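Local atomic coordinates of glutamate ABC superfamily ATP binding cassette transporter, binding protein (Enterococcus faecium DO, PDB entry 5EYF), a protein that binds glutamate as the solute-binding component of an ABC transporter and probably delivers it to the membrane permease for uptake. Residues 51-56 with 213-218. Residues are numbered along the deposited sequence; the frame is centred on the assembly and turned at random. Where two conformers were deposited one is given.
Sequences KKILGD and KAVNQA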
loop_
_atom_site.group_PDB
_atom_site.type_symbol
_atom_site.label_atom_id
_atom_site.label_comp_id
_atom_site.label_asym_id
_atom_site.label_seq_id
_atom_site.Cartn_x
_atom_site.Cartn_y
_atom_site.Cartn_z
ATOM N N LYS B 51 -15.401 -11.824 -17.056
ATOM C CA LYS B 51 -16.860 -11.769 -17.182
ATOM C C LYS B 51 -17.372 -10.331 -17.306
ATOM O O LYS B 51 -18.379 -10.085 -17.993
ATOM C CB LYS B 51 -17.518 -12.479 -15.994
ATOM C CG LYS B 51 -17.239 -13.988 -15.926
ATOM C CD LYS B 51 -17.683 -14.719 -17.198
ATOM C CE LYS B 51 -17.703 -16.241 -16.978
ATOM N NZ LYS B 51 -17.886 -17.036 -18.239
ATOM N N LYS B 52 -16.721 -9.371 -16.647
ATOM C CA LYS B 52 -17.104 -7.973 -16.840
ATOM C C LYS B 52 -16.827 -7.516 -18.269
ATOM O O LYS B 52 -17.640 -6.801 -18.869
ATOM C CB LYS B 52 -16.357 -7.067 -15.849
ATOM C CG LYS B 52 -16.689 -7.281 -14.370
ATOM C CD LYS B 52 -18.170 -7.125 -14.077
ATOM C CE LYS B 52 -18.393 -6.995 -12.580
ATOM N NZ LYS B 52 -19.871 -7.072 -12.321
ATOM N N ILE B 53 -15.672 -7.888 -18.829
ATOM C CA ILE B 53 -15.293 -7.359 -20.133
ATOM C C ILE B 53 -16.117 -8.011 -21.231
ATOM O O ILE B 53 -16.680 -7.331 -22.104
ATOM C CB ILE B 53 -13.781 -7.553 -20.372
ATOM C CG1 ILE B 53 -12.987 -6.780 -19.326
ATOM C CG2 ILE B 53 -13.381 -7.167 -21.829
ATOM C CD1 ILE B 53 -11.463 -6.910 -19.504
ATOM N N LEU B 54 -16.190 -9.341 -21.209
ATOM C CA LEU B 54 -16.794 -10.106 -22.285
ATOM C C LEU B 54 -18.233 -10.491 -22.012
ATOM O O LEU B 54 -18.926 -10.928 -22.939
ATOM C CB LEU B 54 -15.984 -11.381 -22.525
ATOM C CG LEU B 54 -14.516 -11.178 -22.900
ATOM C CD1 LEU B 54 -13.845 -12.531 -23.188
ATOM C CD2 LEU B 54 -14.389 -10.223 -24.108
ATOM N N GLY B 55 -18.692 -10.369 -20.783
ATOM C CA GLY B 55 -20.027 -10.812 -20.450
ATOM C C GLY B 55 -20.052 -12.247 -19.974
ATOM O O GLY B 55 -19.024 -12.919 -19.822
ATOM N N ASP B 56 -21.287 -12.715 -19.760
ATOM C CA ASP B 56 -21.558 -13.960 -19.041
ATOM C C ASP B 56 -20.763 -15.138 -19.567
ATOM O O ASP B 56 -20.261 -15.955 -18.785
ATOM C CB ASP B 56 -23.041 -14.318 -19.134
ATOM C CG ASP B 56 -23.887 -13.574 -18.146
ATOM O OD1 ASP B 56 -23.319 -12.928 -17.233
ATOM O OD2 ASP B 56 -25.128 -13.662 -18.284
ATOM N N LYS B 213 -8.031 -0.001 -20.517
ATOM C CA LYS B 213 -9.215 0.713 -20.048
ATOM C C LYS B 213 -10.329 -0.252 -19.667
ATOM O O LYS B 213 -11.022 -0.041 -18.665
ATOM C CB LYS B 213 -9.715 1.686 -21.121
ATOM C CG LYS B 213 -8.966 3.003 -21.191
ATOM C CD LYS B 213 -9.541 3.930 -22.267
ATOM C CE LYS B 213 -8.520 4.247 -23.351
ATOM N NZ LYS B 213 -7.312 4.914 -22.819
ATOM N N ALA B 214 -10.514 -1.314 -20.460
ATOM C CA ALA B 214 -11.523 -2.325 -20.147
ATOM C C ALA B 214 -11.227 -3.032 -18.823
ATOM O O ALA B 214 -12.146 -3.303 -18.043
ATOM C CB ALA B 214 -11.611 -3.347 -21.284
ATOM N N VAL B 215 -9.959 -3.377 -18.575
ATOM C CA VAL B 215 -9.591 -4.020 -17.316
ATOM C C VAL B 215 -9.846 -3.084 -16.141
ATOM O O VAL B 215 -10.387 -3.499 -15.103
ATOM C CB VAL B 215 -8.116 -4.463 -17.376
ATOM C CG1 VAL B 215 -7.602 -4.889 -15.997
ATOM C CG2 VAL B 215 -7.946 -5.592 -18.406
ATOM N N ASN B 216 -9.481 -1.811 -16.286
ATOM C CA ASN B 216 -9.718 -0.880 -15.177
ATOM C C ASN B 216 -11.203 -0.665 -14.927
ATOM O O ASN B 216 -11.629 -0.551 -13.772
ATOM C CB ASN B 216 -9.029 0.461 -15.435
ATOM C CG ASN B 216 -7.574 0.420 -15.055
ATOM O OD1 ASN B 216 -7.174 -0.388 -14.210
ATOM N ND2 ASN B 216 -6.762 1.249 -15.696
ATOM N N GLN B 217 -12.001 -0.617 -15.996
ATOM C CA GLN B 217 -13.438 -0.476 -15.833
ATOM C C GLN B 217 -14.025 -1.698 -15.147
ATOM O O GLN B 217 -14.909 -1.578 -14.295
ATOM C CB GLN B 217 -14.084 -0.265 -17.210
ATOM C CG GLN B 217 -15.603 -0.173 -17.209
ATOM C CD GLN B 217 -16.114 1.062 -16.510
ATOM O OE1 GLN B 217 -15.445 2.090 -16.484
ATOM N NE2 GLN B 217 -17.313 0.969 -15.935
ATOM N N ALA B 218 -13.544 -2.888 -15.520
ATOM C CA ALA B 218 -13.986 -4.121 -14.877
ATOM C C ALA B 218 -13.702 -4.087 -13.379
ATOM O O ALA B 218 -14.582 -4.393 -12.563
ATOM C CB ALA B 218 -13.304 -5.319 -15.537
#
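Ile53, near the end of helix 41-54, reaches the 213-218 turns of helix 209-225 with one branch of its side chain. With chi1 at -62° its CG1 lies anti to the carbonyl carbon, and an extended chi2 (-179°) carries CD1 on to the partner helix. There Ile53 CD1 packs 3.9 Å from Val215 CG2 and 4.0 Å from Ala214 CB, while Ile53 CG1 lies 4.1 Å from Ala218 CB. Ile53 and Val215 meet at a slant, and Val215 takes part through this one methyl although its CB points away from helix 41-54. Closest of all is Lys52 CB to Ala218 CB at 3.5 Å; the backbones come near at this pair, with 5.3 Å between Lys52 CA and Ala218 CA, consistent with the small alanine side chain. This helix-to-helix packing belongs to the alpha/beta fold of the family 3 solute-binding proteins and lies away from the glutamate pocket. The segments, 157 residues apart at their closest ends, bring together helices 41-54 and 209-225; Leu8 of helix 7-14 touches both Ile53 and Ala214, and Ile202 and Ile204 of strand 198-205 back Val215. Beyond CB the Lys52 chain is the looser, partly solvent-exposed part. The Lys52 chain bends at chi2 (-57°), Lys52 CG still passing 4.0 Å from Ala218 O, before the ammonium end leads away to a salt bridge with Asp225, farther along helix 209-225.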